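NAD-dependent aldehyde dehydrogenase (Burkholderia multivorans, PDB 5UJU) probably catalyses the NAD-dependent oxidation of aldehydes to carboxylic acids, possibly including L-glutamate gamma-semialdehyde. Local coordinates at residues Val359-Ile364 with Ala465-Ala470; Val325-Asp330 with Val490-Asp495; Ala334-Ile339 with Gln378-Ala383; Arg418-Ser423 with Pro439-Leu444. All coordinates share one frame; numbering follows the deposited sequence.

Interaction 1. Residues Val359-Ile364 with Ala465-Ala470; sequences VPRDGI and ATDSTA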
loop_
_atom_site.group_PDB
_atom_site.type_symbol
_atom_site.label_atom_id
_atom_site.label_comp_id
_atom_site.label_asym_id
_atom_site.label_seq_id
_atom_site.Cartn_x
_atom_site.Cartn_y
_atom_site.Cartn_z
ATOM N N VAL A 359 17.514 -15.627 29.585
ATOM C CA VAL A 359 17.795 -15.379 31.000
ATOM C C VAL A 359 19.312 -15.275 31.174
ATOM O O VAL A 359 20.047 -16.102 30.613
ATOM C CB VAL A 359 17.202 -16.496 31.882
ATOM C CG1 VAL A 359 17.385 -16.195 33.378
ATOM C CG2 VAL A 359 15.707 -16.761 31.541
ATOM N N PRO A 360 19.833 -14.288 31.907
ATOM C CA PRO A 360 21.289 -14.229 32.109
ATOM C C PRO A 360 21.768 -15.481 32.818
ATOM O O PRO A 360 21.132 -15.961 33.759
ATOM C CB PRO A 360 21.481 -12.974 32.966
ATOM C CG PRO A 360 20.203 -12.152 32.705
ATOM C CD PRO A 360 19.138 -13.176 32.579
ATOM N N ARG A 361 22.883 -16.032 32.333
ATOM C CA ARG A 361 23.436 -17.229 32.956
ATOM C C ARG A 361 23.740 -17.017 34.432
ATOM O O ARG A 361 23.786 -17.993 35.195
ATOM C CB ARG A 361 24.706 -17.677 32.229
ATOM C CG ARG A 361 25.898 -16.761 32.433
ATOM C CD ARG A 361 27.085 -17.184 31.572
ATOM N NE ARG A 361 26.762 -17.107 30.150
ATOM C CZ ARG A 361 26.426 -18.155 29.404
ATOM N NH1 ARG A 361 26.387 -19.367 29.945
ATOM N NH2 ARG A 361 26.133 -17.993 28.116
ATOM N N ASP A 362 23.944 -15.773 34.855
ATOM C CA ASP A 362 24.231 -15.473 36.252
ATOM C C ASP A 362 22.970 -15.161 37.055
ATOM O O ASP A 362 23.076 -14.763 38.218
ATOM C CB ASP A 362 25.227 -14.312 36.360
ATOM C CG ASP A 362 26.609 -14.665 35.818
ATOM O OD1 ASP A 362 27.019 -15.840 35.918
ATOM O OD2 ASP A 362 27.300 -13.759 35.307
ATOM N N GLY A 363 21.786 -15.302 36.465
ATOM C CA GLY A 363 20.581 -15.073 37.229
ATOM C C GLY A 363 20.071 -13.652 37.112
ATOM O O GLY A 363 20.491 -12.863 36.259
ATOM N N ILE A 364 19.109 -13.333 37.983
ATOM C CA ILE A 364 18.381 -12.073 37.895
ATOM C C ILE A 364 18.153 -11.516 39.289
ATOM O O ILE A 364 18.099 -12.250 40.274
ATOM C CB ILE A 364 17.006 -12.210 37.187
ATOM C CG1 ILE A 364 16.045 -13.084 38.008
ATOM C CG2 ILE A 364 17.144 -12.741 35.754
ATOM C CD1 ILE A 364 14.613 -13.096 37.457
ATOM N N ALA A 465 20.331 -19.459 28.145
ATOM C CA ALA A 465 21.262 -18.720 28.989
ATOM C C ALA A 465 22.100 -17.774 28.131
ATOM O O ALA A 465 22.804 -18.213 27.216
ATOM C CB ALA A 465 22.163 -19.684 29.765
ATOM N N THR A 466 22.043 -16.485 28.451
ATOM C CA THR A 466 22.804 -15.443 27.777
ATOM C C THR A 466 23.889 -14.903 28.711
ATOM O O THR A 466 23.884 -15.157 29.918
ATOM C CB THR A 466 21.881 -14.304 27.336
ATOM O OG1 THR A 466 21.373 -13.636 28.499
ATOM C CG2 THR A 466 20.684 -14.843 26.493
ATOM N N ASP A 467 24.836 -14.151 28.134
ATOM C CA ASP A 467 25.888 -13.535 28.941
ATOM C C ASP A 467 25.348 -12.426 29.828
ATOM O O ASP A 467 25.891 -12.183 30.910
ATOM C CB ASP A 467 26.993 -12.986 28.045
ATOM C CG ASP A 467 27.728 -14.074 27.311
ATOM O OD1 ASP A 467 27.655 -15.232 27.767
ATOM O OD2 ASP A 467 28.365 -13.781 26.278
ATOM N N SER A 468 24.285 -11.753 29.398
ATOM C CA SER A 468 23.758 -10.590 30.100
ATOM C C SER A 468 22.444 -10.191 29.444
ATOM O O SER A 468 22.126 -10.623 28.334
ATOM C CB SER A 468 24.734 -9.415 30.071
ATOM O OG SER A 468 24.903 -8.931 28.752
ATOM N N THR A 469 21.696 -9.337 30.147
ATOM C CA THR A 469 20.501 -8.741 29.573
ATOM C C THR A 469 20.859 -7.903 28.355
ATOM O O THR A 469 20.095 -7.861 27.380
ATOM C CB THR A 469 19.782 -7.899 30.633
ATOM O OG1 THR A 469 19.187 -8.774 31.595
ATOM C CG2 THR A 469 18.664 -7.042 30.003
ATOM N N ALA A 470 22.031 -7.253 28.382
ATOM C CA ALA A 470 22.525 -6.547 27.203
ATOM C C ALA A 470 22.568 -7.475 25.993
ATOM O O ALA A 470 22.067 -7.132 24.912
ATOM C CB ALA A 470 23.913 -5.959 27.491
HETATM O O HOH W 1 24.930 -13.237 33.186
#

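Interaction 2. Residues Val325-Asp330 with Val490-Asp495; sequences VIDSTD and VYSTAD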
loop_
_atom_site.group_PDB
_atom_site.type_symbol
_atom_site.label_atom_id
_atom_site.label_comp_id
_atom_site.label_asym_id
_atom_site.label_seq_id
_atom_site.Cartn_x
_atom_site.Cartn_y
_atom_site.Cartn_z
ATOM N N VAL A 325 12.466 -11.664 27.094
ATOM C CA VAL A 325 13.710 -11.263 27.740
ATOM C C VAL A 325 13.418 -11.102 29.223
ATOM O O VAL A 325 12.602 -10.254 29.612
ATOM C CB VAL A 325 14.277 -9.965 27.144
ATOM C CG1 VAL A 325 15.454 -9.478 27.995
ATOM C CG2 VAL A 325 14.737 -10.177 25.692
ATOM N N ILE A 326 14.068 -11.917 30.054
ATOM C CA ILE A 326 13.900 -11.852 31.504
ATOM C C ILE A 326 15.143 -11.207 32.103
ATOM O O ILE A 326 16.242 -11.776 32.066
ATOM C CB ILE A 326 13.633 -13.226 32.134
ATOM C CG1 ILE A 326 12.363 -13.849 31.541
ATOM C CG2 ILE A 326 13.486 -13.055 33.632
ATOM C CD1 ILE A 326 11.936 -15.162 32.191
ATOM N N ASP A 327 14.961 -10.017 32.660
ATOM C CA ASP A 327 16.034 -9.268 33.301
ATOM C C ASP A 327 15.906 -9.223 34.810
ATOM O O ASP A 327 16.911 -9.372 35.523
ATOM C CB ASP A 327 16.065 -7.827 32.776
ATOM C CG ASP A 327 17.012 -6.945 33.576
ATOM O OD1 ASP A 327 18.238 -7.086 33.382
ATOM O OD2 ASP A 327 16.538 -6.148 34.426
ATOM N N SER A 328 14.696 -8.976 35.307
ATOM C CA SER A 328 14.430 -8.801 36.734
ATOM C C SER A 328 12.921 -8.737 36.920
ATOM O O SER A 328 12.181 -8.474 35.969
ATOM C CB SER A 328 15.111 -7.535 37.275
ATOM O OG SER A 328 14.940 -6.426 36.385
ATOM N N THR A 329 12.467 -9.009 38.140
ATOM C CA THR A 329 11.034 -8.983 38.392
ATOM C C THR A 329 10.795 -8.694 39.868
ATOM O O THR A 329 11.663 -8.911 40.715
ATOM C CB THR A 329 10.363 -10.303 37.954
ATOM O OG1 THR A 329 8.929 -10.176 37.991
ATOM C CG2 THR A 329 10.791 -11.443 38.852
ATOM N N ASP A 330 9.620 -8.157 40.162
ATOM C CA ASP A 330 9.203 -7.913 41.533
ATOM C C ASP A 330 8.448 -9.094 42.117
ATOM O O ASP A 330 8.071 -9.051 43.289
ATOM C CB ASP A 330 8.364 -6.631 41.620
ATOM C CG ASP A 330 7.076 -6.712 40.817
ATOM O OD1 ASP A 330 6.113 -6.006 41.184
ATOM O OD2 ASP A 330 7.018 -7.484 39.830
ATOM N N VAL A 490 9.184 -8.399 27.756
ATOM C CA VAL A 490 10.333 -8.111 28.605
ATOM C C VAL A 490 9.892 -8.028 30.063
ATOM O O VAL A 490 8.842 -7.457 30.381
ATOM C CB VAL A 490 11.062 -6.818 28.170
ATOM C CG1 VAL A 490 10.150 -5.606 28.286
ATOM C CG2 VAL A 490 12.355 -6.611 28.998
ATOM N N TYR A 491 10.711 -8.590 30.948
ATOM C CA TYR A 491 10.528 -8.516 32.394
ATOM C C TYR A 491 11.744 -7.805 32.960
ATOM O O TYR A 491 12.867 -8.316 32.856
ATOM C CB TYR A 491 10.379 -9.906 33.013
ATOM C CG TYR A 491 9.097 -10.581 32.635
ATOM C CD1 TYR A 491 7.973 -10.475 33.445
ATOM C CD2 TYR A 491 8.993 -11.302 31.444
ATOM C CE1 TYR A 491 6.777 -11.083 33.086
ATOM C CE2 TYR A 491 7.799 -11.909 31.072
ATOM C CZ TYR A 491 6.697 -11.798 31.900
ATOM O OH TYR A 491 5.513 -12.402 31.554
ATOM N N SER A 492 11.527 -6.620 33.531
ATOM C CA SER A 492 12.597 -5.884 34.191
ATOM C C SER A 492 11.996 -4.867 35.146
ATOM O O SER A 492 10.958 -4.270 34.850
ATOM C CB SER A 492 13.504 -5.171 33.183
ATOM O OG SER A 492 14.527 -4.460 33.865
ATOM N N THR A 493 12.653 -4.667 36.288
ATOM C CA THR A 493 12.307 -3.571 37.181
ATOM C C THR A 493 13.195 -2.350 36.973
ATOM O O THR A 493 13.105 -1.392 37.747
ATOM C CB THR A 493 12.404 -4.020 38.638
ATOM O OG1 THR A 493 13.764 -4.361 38.927
ATOM C CG2 THR A 493 11.504 -5.241 38.877
ATOM N N ALA A 494 14.030 -2.347 35.937
ATOM C CA ALA A 494 15.005 -1.285 35.710
ATOM C C ALA A 494 14.549 -0.434 34.535
ATOM O O ALA A 494 14.286 -0.964 33.452
ATOM C CB ALA A 494 16.394 -1.864 35.444
ATOM N N ASP A 495 14.442 0.881 34.759
ATOM C CA ASP A 495 13.942 1.780 33.721
ATOM C C ASP A 495 14.853 1.791 32.500
ATOM O O ASP A 495 14.375 1.927 31.369
ATOM C CB ASP A 495 13.764 3.198 34.270
ATOM C CG ASP A 495 12.516 3.344 35.130
ATOM O OD1 ASP A 495 11.560 2.562 34.937
ATOM O OD2 ASP A 495 12.485 4.254 35.987
HETATM O O HOH W 2 16.600 -4.370 38.514
#

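Interaction 3. Residues Ala334-Ile339 with Gln378-Ala383; sequences AAAKNI and QAIAGA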
loop_
_atom_site.group_PDB
_atom_site.type_symbol
_atom_site.label_atom_id
_atom_site.label_comp_id
_atom_site.label_asym_id
_atom_site.label_seq_id
_atom_site.Cartn_x
_atom_site.Cartn_y
_atom_site.Cartn_z
ATOM N N ALA A 334 4.764 -14.876 40.100
ATOM C CA ALA A 334 3.736 -14.314 39.232
ATOM C C ALA A 334 4.203 -14.262 37.783
ATOM O O ALA A 334 3.426 -14.550 36.864
ATOM C CB ALA A 334 3.333 -12.921 39.715
ATOM N N ALA A 335 5.457 -13.857 37.558
ATOM C CA ALA A 335 5.977 -13.808 36.198
ATOM C C ALA A 335 6.047 -15.203 35.591
ATOM O O ALA A 335 5.682 -15.396 34.427
ATOM C CB ALA A 335 7.350 -13.141 36.188
ATOM N N ALA A 336 6.521 -16.184 36.366
ATOM C CA ALA A 336 6.630 -17.550 35.864
ATOM C C ALA A 336 5.259 -18.118 35.507
ATOM O O ALA A 336 5.105 -18.787 34.481
ATOM C CB ALA A 336 7.327 -18.437 36.899
ATOM N N LYS A 337 4.249 -17.855 36.336
ATOM C CA LYS A 337 2.915 -18.363 36.036
ATOM C C LYS A 337 2.365 -17.735 34.760
ATOM O O LYS A 337 1.737 -18.422 33.943
ATOM C CB LYS A 337 1.977 -18.109 37.218
ATOM C CG LYS A 337 0.663 -18.877 37.148
ATOM C CD LYS A 337 -0.237 -18.589 38.344
ATOM C CE LYS A 337 -1.129 -19.798 38.641
ATOM N NZ LYS A 337 -2.511 -19.439 39.074
ATOM N N ASN A 338 2.582 -16.432 34.575
ATOM C CA ASN A 338 2.102 -15.769 33.367
ATOM C C ASN A 338 2.788 -16.341 32.132
ATOM O O ASN A 338 2.137 -16.639 31.126
ATOM C CB ASN A 338 2.334 -14.262 33.471
ATOM C CG ASN A 338 1.911 -13.520 32.205
ATOM O OD1 ASN A 338 2.628 -13.529 31.200
ATOM N ND2 ASN A 338 0.761 -12.849 32.263
ATOM N N ILE A 339 4.109 -16.505 32.193
ATOM C CA ILE A 339 4.820 -17.123 31.079
ATOM C C ILE A 339 4.298 -18.531 30.836
ATOM O O ILE A 339 4.117 -18.956 29.684
ATOM C CB ILE A 339 6.335 -17.122 31.355
ATOM C CG1 ILE A 339 6.889 -15.700 31.228
ATOM C CG2 ILE A 339 7.053 -18.117 30.444
ATOM C CD1 ILE A 339 8.328 -15.569 31.704
ATOM N N GLN A 378 13.485 -23.399 36.508
ATOM C CA GLN A 378 12.634 -24.318 37.254
ATOM C C GLN A 378 11.307 -23.675 37.604
ATOM O O GLN A 378 10.278 -24.355 37.644
ATOM C CB GLN A 378 13.345 -24.794 38.528
ATOM C CG GLN A 378 14.400 -25.839 38.263
ATOM C CD GLN A 378 13.824 -27.036 37.523
ATOM O OE1 GLN A 378 12.720 -27.503 37.829
ATOM N NE2 GLN A 378 14.569 -27.537 36.542
ATOM N N ALA A 379 11.313 -22.370 37.887
ATOM C CA ALA A 379 10.057 -21.687 38.164
ATOM C C ALA A 379 9.121 -21.765 36.959
ATOM O O ALA A 379 7.920 -22.009 37.107
ATOM C CB ALA A 379 10.329 -20.237 38.567
ATOM N N ILE A 380 9.663 -21.579 35.758
ATOM C CA ILE A 380 8.853 -21.673 34.551
ATOM C C ILE A 380 8.414 -23.114 34.316
ATOM O O ILE A 380 7.224 -23.389 34.113
ATOM C CB ILE A 380 9.624 -21.104 33.349
ATOM C CG1 ILE A 380 9.891 -19.609 33.576
ATOM C CG2 ILE A 380 8.854 -21.394 32.043
ATOM C CD1 ILE A 380 10.878 -19.005 32.618
ATOM N N ALA A 381 9.367 -24.055 34.346
ATOM C CA ALA A 381 9.031 -25.448 34.066
ATOM C C ALA A 381 7.998 -25.970 35.052
ATOM O O ALA A 381 7.036 -26.641 34.659
ATOM C CB ALA A 381 10.289 -26.323 34.106
ATOM N N GLY A 382 8.164 -25.645 36.334
ATOM C CA GLY A 382 7.239 -26.144 37.337
ATOM C C GLY A 382 5.852 -25.542 37.211
ATOM O O GLY A 382 4.850 -26.224 37.434
ATOM N N ALA A 383 5.770 -24.250 36.890
ATOM C CA ALA A 383 4.461 -23.648 36.682
ATOM C C ALA A 383 3.773 -24.256 35.463
ATOM O O ALA A 383 2.550 -24.434 35.462
ATOM C CB ALA A 383 4.586 -22.130 36.540
#

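Interaction 4. Residues Arg418-Ser423 with Pro439-Leu444; sequences RVLLDS and PLVLQL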
loop_
_atom_site.group_PDB
_atom_site.type_symbol
_atom_site.label_atom_id
_atom_site.label_comp_id
_atom_site.label_asym_id
_atom_site.label_seq_id
_atom_site.Cartn_x
_atom_site.Cartn_y
_atom_site.Cartn_z
ATOM N N ARG A 418 18.874 -29.837 26.826
ATOM C CA ARG A 418 18.516 -30.502 28.073
ATOM C C ARG A 418 17.035 -30.275 28.325
ATOM O O ARG A 418 16.562 -29.131 28.296
ATOM C CB ARG A 418 19.326 -29.977 29.266
ATOM C CG ARG A 418 18.839 -30.548 30.613
ATOM C CD ARG A 418 19.574 -29.969 31.820
ATOM N NE ARG A 418 20.982 -30.319 31.803
ATOM C CZ ARG A 418 21.509 -31.365 32.435
ATOM N NH1 ARG A 418 20.749 -32.179 33.150
ATOM N NH2 ARG A 418 22.800 -31.590 32.344
ATOM N N VAL A 419 16.304 -31.360 28.561
ATOM C CA VAL A 419 14.870 -31.257 28.782
ATOM C C VAL A 419 14.634 -30.789 30.211
ATOM O O VAL A 419 15.073 -31.435 31.167
ATOM C CB VAL A 419 14.168 -32.591 28.508
ATOM C CG1 VAL A 419 12.671 -32.436 28.748
ATOM C CG2 VAL A 419 14.442 -33.040 27.079
ATOM N N LEU A 420 13.933 -29.665 30.356
ATOM C CA LEU A 420 13.515 -29.191 31.668
ATOM C C LEU A 420 12.154 -29.754 32.058
ATOM O O LEU A 420 11.904 -30.030 33.236
ATOM C CB LEU A 420 13.500 -27.661 31.689
ATOM C CG LEU A 420 14.889 -27.026 31.573
ATOM C CD1 LEU A 420 14.788 -25.548 31.290
ATOM C CD2 LEU A 420 15.686 -27.279 32.832
ATOM N N LEU A 421 11.254 -29.901 31.089
ATOM C CA LEU A 421 9.944 -30.484 31.339
ATOM C C LEU A 421 9.582 -31.270 30.098
ATOM O O LEU A 421 9.536 -30.699 29.006
ATOM C CB LEU A 421 8.888 -29.414 31.633
ATOM C CG LEU A 421 7.431 -29.888 31.609
ATOM C CD1 LEU A 421 7.212 -30.929 32.692
ATOM C CD2 LEU A 421 6.507 -28.714 31.824
ATOM N N ASP A 422 9.371 -32.572 30.255
ATOM C CA ASP A 422 9.073 -33.401 29.103
ATOM C C ASP A 422 7.601 -33.270 28.751
ATOM O O ASP A 422 6.752 -33.061 29.619
ATOM C CB ASP A 422 9.440 -34.865 29.353
ATOM C CG ASP A 422 9.510 -35.672 28.059
ATOM O OD1 ASP A 422 9.495 -35.048 26.977
ATOM O OD2 ASP A 422 9.611 -36.916 28.111
ATOM N N SER A 423 7.320 -33.384 27.457
ATOM C CA SER A 423 5.966 -33.412 26.930
ATOM C C SER A 423 5.351 -34.790 27.142
ATOM O O SER A 423 5.972 -35.806 26.816
ATOM C CB SER A 423 5.993 -33.067 25.443
ATOM O OG SER A 423 4.732 -33.289 24.853
ATOM N N PRO A 439 3.300 -29.254 27.103
ATOM C CA PRO A 439 4.447 -28.538 26.533
ATOM C C PRO A 439 5.790 -29.183 26.852
ATOM O O PRO A 439 6.008 -29.774 27.919
ATOM C CB PRO A 439 4.350 -27.146 27.169
ATOM C CG PRO A 439 2.905 -27.000 27.553
ATOM C CD PRO A 439 2.490 -28.373 27.971
ATOM N N LEU A 440 6.700 -29.050 25.891
ATOM C CA LEU A 440 8.098 -29.420 26.042
ATOM C C LEU A 440 8.908 -28.160 26.316
ATOM O O LEU A 440 8.839 -27.195 25.545
ATOM C CB LEU A 440 8.614 -30.111 24.779
ATOM C CG LEU A 440 10.120 -30.409 24.727
ATOM C CD1 LEU A 440 10.509 -31.490 25.743
ATOM C CD2 LEU A 440 10.490 -30.825 23.333
ATOM N N VAL A 441 9.669 -28.163 27.411
ATOM C CA VAL A 441 10.497 -27.023 27.782
ATOM C C VAL A 441 11.940 -27.487 27.864
ATOM O O VAL A 441 12.249 -28.448 28.580
ATOM C CB VAL A 441 10.057 -26.379 29.108
ATOM C CG1 VAL A 441 10.933 -25.160 29.386
ATOM C CG2 VAL A 441 8.580 -25.949 29.046
ATOM N N LEU A 442 12.812 -26.810 27.129
ATOM C CA LEU A 442 14.204 -27.202 27.007
ATOM C C LEU A 442 15.115 -26.094 27.511
ATOM O O LEU A 442 14.752 -24.916 27.537
ATOM C CB LEU A 442 14.559 -27.532 25.555
ATOM C CG LEU A 442 13.676 -28.613 24.930
ATOM C CD1 LEU A 442 13.499 -28.377 23.446
ATOM C CD2 LEU A 442 14.267 -29.976 25.178
ATOM N N GLN A 443 16.314 -26.487 27.915
ATOM C CA GLN A 443 17.342 -25.530 28.281
ATOM C C GLN A 443 18.373 -25.475 27.163
ATOM O O GLN A 443 18.849 -26.522 26.705
ATOM C CB GLN A 443 18.019 -25.915 29.602
ATOM C CG GLN A 443 19.148 -24.974 29.991
ATOM C CD GLN A 443 19.788 -25.317 31.340
ATOM O OE1 GLN A 443 19.154 -25.884 32.228
ATOM N NE2 GLN A 443 21.051 -24.969 31.483
ATOM N N LEU A 444 18.714 -24.260 26.730
ATOM C CA LEU A 444 19.791 -24.038 25.776
ATOM C C LEU A 444 20.736 -22.959 26.296
ATOM O O LEU A 444 20.478 -22.293 27.305
ATOM C CB LEU A 444 19.253 -23.631 24.402
ATOM C CG LEU A 444 18.542 -24.756 23.661
ATOM C CD1 LEU A 444 17.981 -24.221 22.344
ATOM C CD2 LEU A 444 19.512 -25.896 23.432
HETATM O O HOH W 3 4.888 -31.103 29.864
#

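Interaction 1. Residues Val359-Ile364 with Ala465-Ala470
Arg361 and Asp467 run alongside one another in the same direction, where two parallel strands leave the mixed sheet that forms the core of an alpha/beta domain. These are the C-terminal ends of strands 356-360 and 460-466, and they illustrate how a parallel pair can be closed by side chains once its ladder runs out. The last rungs are Thr466 N to Val359 O (3.0 Å) and Arg361 N to Thr466 O (2.8 Å). Beyond them the arginine, described here in one of its two modelled conformers, reaches back over the neighbouring strand. Its CG sits between the backbone N and the carbonyl carbon (chi1 70°), and a further bend at chi3 brings the guanidinium across Ala465, whose carbonyl carbon lies over one face. Asp467 stands at the guanidinium edge, tilted from its plane, and the two flat groups are turned 51° apart. In this conformer NH2 also pairs with Asp445, linking the ends of three neighbouring strands. On the other flank, Pro360 runs beside Thr469. Pro360 CG rests 3.7 Å from Thr469 OG1, itself bonded to Asp327. Water 1 accepts from Asp362 N and donates to Asp467 O. The salt bridge is a side-on grip on one oxygen: Arg361 NE and NH2 each stand 3.2 Å from Asp467 OD1, NE meeting the anti lone pair of that oxygen and NH2 lying nearly in line with its C-O bond.

Interaction 2. Residues Val325-Asp330 with Val490-Asp495
This is a buried parallel strand pairing that continues into a network of side-chain hydrogen bonds, placed at the C-terminal ends of two neighbouring inner strands, 323-326 and 487-491, of the mixed sheet. The pairing is regular at first. Val325 and Val490 share the face covered by helix 469-483 and helix 495-508, while Ile326 and Tyr491 share the other, against helix 332-344. Tyr491 N bonds to Val325 O at 2.9 Å, and Ile326 CG1 approaches Tyr491 CD2 at 4.2 Å; the phenol end reaches past the pair to Leu516 O. Where the strands splay, Tyr491 O takes two donors: Asp327 N comes nearly along the carbonyl axis at 2.7 Å, and Ser328 N comes from above the carbonyl plane at 3.1 Å. The carboxylate of Asp327 then turns to the second segment. With CG trans to the backbone N (chi1 171°), OD2 meets Ser492 OG at 2.7 Å. Ser328 OG donates to the same oxygen from the opposite face, so the carboxylate oxygen is clasped from above and below, each donor well out of the plane. Both hydroxyls also accept. Thr493 N bonds to Ser328 OG at 2.9 Å, and Ala494 N bonds to Ser492 OG, making an ST turn just before helix 495-508. Thr493 CG2 packs against the backbone of Thr329 and Asp330. The chemistry is a relay from backbone N-H groups through two serine hydroxyls to one acceptor; it would be expected to polarise both hydroxyls and, with Thr469 OG1 bonded to Asp327 OD1, probably favours the ionised carboxylate.

Interaction 3. Residues Ala334-Ile339 with Gln378-Ala383
Ala379 O lies under the methyl group of Ala336, whose CB is a van der Waals neighbour 3.6 Å away across the contact, while within its own helix it accepts one hydrogen bond, from Ala383 N at 3.1 Å. That combination is a worked example of alanine-mediated helix packing: with methyl groups at the interface, one helix can sit directly on the backbone of another. Here the axes of segments 334-339 and 378-383 approach to 8.3 Å and cross at -51°. Ala336 points toward the partner helix. Besides the carbonyl, its CB meets Ala379 CB at 3.9 Å and also approaches the backbone N of Ile380. One turn further on, the relationship is reversed: Ala383 CB comes down on the first helix, 4.0 Å from Ala336 O and 4.2 Å from Lys337 CA. The sheet side of the crossing is filled by branched residues. Ile339 and Ile380 meet obliquely through their CG2 methyls, 4.1 Å apart. In Ile339 CG2 is trans to the backbone N, with CG1 turned beside that nitrogen (chi1 -72°). All of the contact between the segments is apolar or van der Waals. Underneath, both isoleucines rest on Ile326 of strand 323-326, and Ile339 also touches Ile324 and Tyr491. Helices 332-344 and 373-388 thus pack next to each other on one face of the mixed sheet, the first linking parallel strands 323-326 and 356-360 in a beta-alpha-beta unit.

Interaction 4. Residues Arg418-Ser423 with Pro439-Leu444
The side chains of Arg418 and Gln443 run alongside each other, but their flat ends, guanidinium and amide, do not stack (planes 41° apart). Arg418 approaches by its aliphatic part, CD lying 4.1 Å from Gln443 OE1, and Leu420 CD2 borders the same amide oxygen at 3.8 Å. Both chains start with CG trans to the backbone N, which carries them out over the same face of the pair. The backbone beneath forms a classic beta bulge. Arg418 and Gln443 form a hydrogen-bonded pair, strong at Gln443 N to Arg418 O (2.7 Å) and weak in return. After the non-hydrogen-bonded pair Val419 and Leu442, the first strand inserts a residue: Leu420 N and Leu421 N both donate to Val441 O, at 2.7 Å and 3.1 Å. Val441 N returns a bond to Leu421 O, restoring the pairing with the register shifted by one. The inserted Leu420 turns its side chain onto the second strand, setting CD1 against Gln443 CB at 3.7 Å. On the opposite face the Val419 and Leu440 side chains cross at about a right angle, CG1 against CD1, while Val419 CG2 meets Leu442 CD2 at 3.6 Å. Water 3 bridges Asp422 O and Pro439 O. Strand 418-421 is outermost in the sheet of this chain, with 460-466 beyond 440-445. Leu440 and Leu442 pack on helix 404-414, whose Arg414 pairs with Asp422, whereas Leu421 and Gln443 face helix 373-388.

Interactions 1, 2 and 4 belong to one seven-stranded mixed sheet, in which 418-421, 440-445, 460-466, 356-360, 323-326 and 487-491 follow side by side; interaction 3 is the helix pair packed on one face of it. Neighbouring centres are close: about 12 Å between interactions 1 and 2, 13 Å between 3 and 4, and 15 Å between 2 and 3. Interaction 2 spans the longest sequence separation and encloses the others along the chain, while interactions 3 and 4 come in series. Leu444 O meets Ala465 N between interactions 4 and 1. Distant sequence pieces are thereby woven into one alpha/beta unit, consistent with the catalytic domain of aldehyde dehydrogenases.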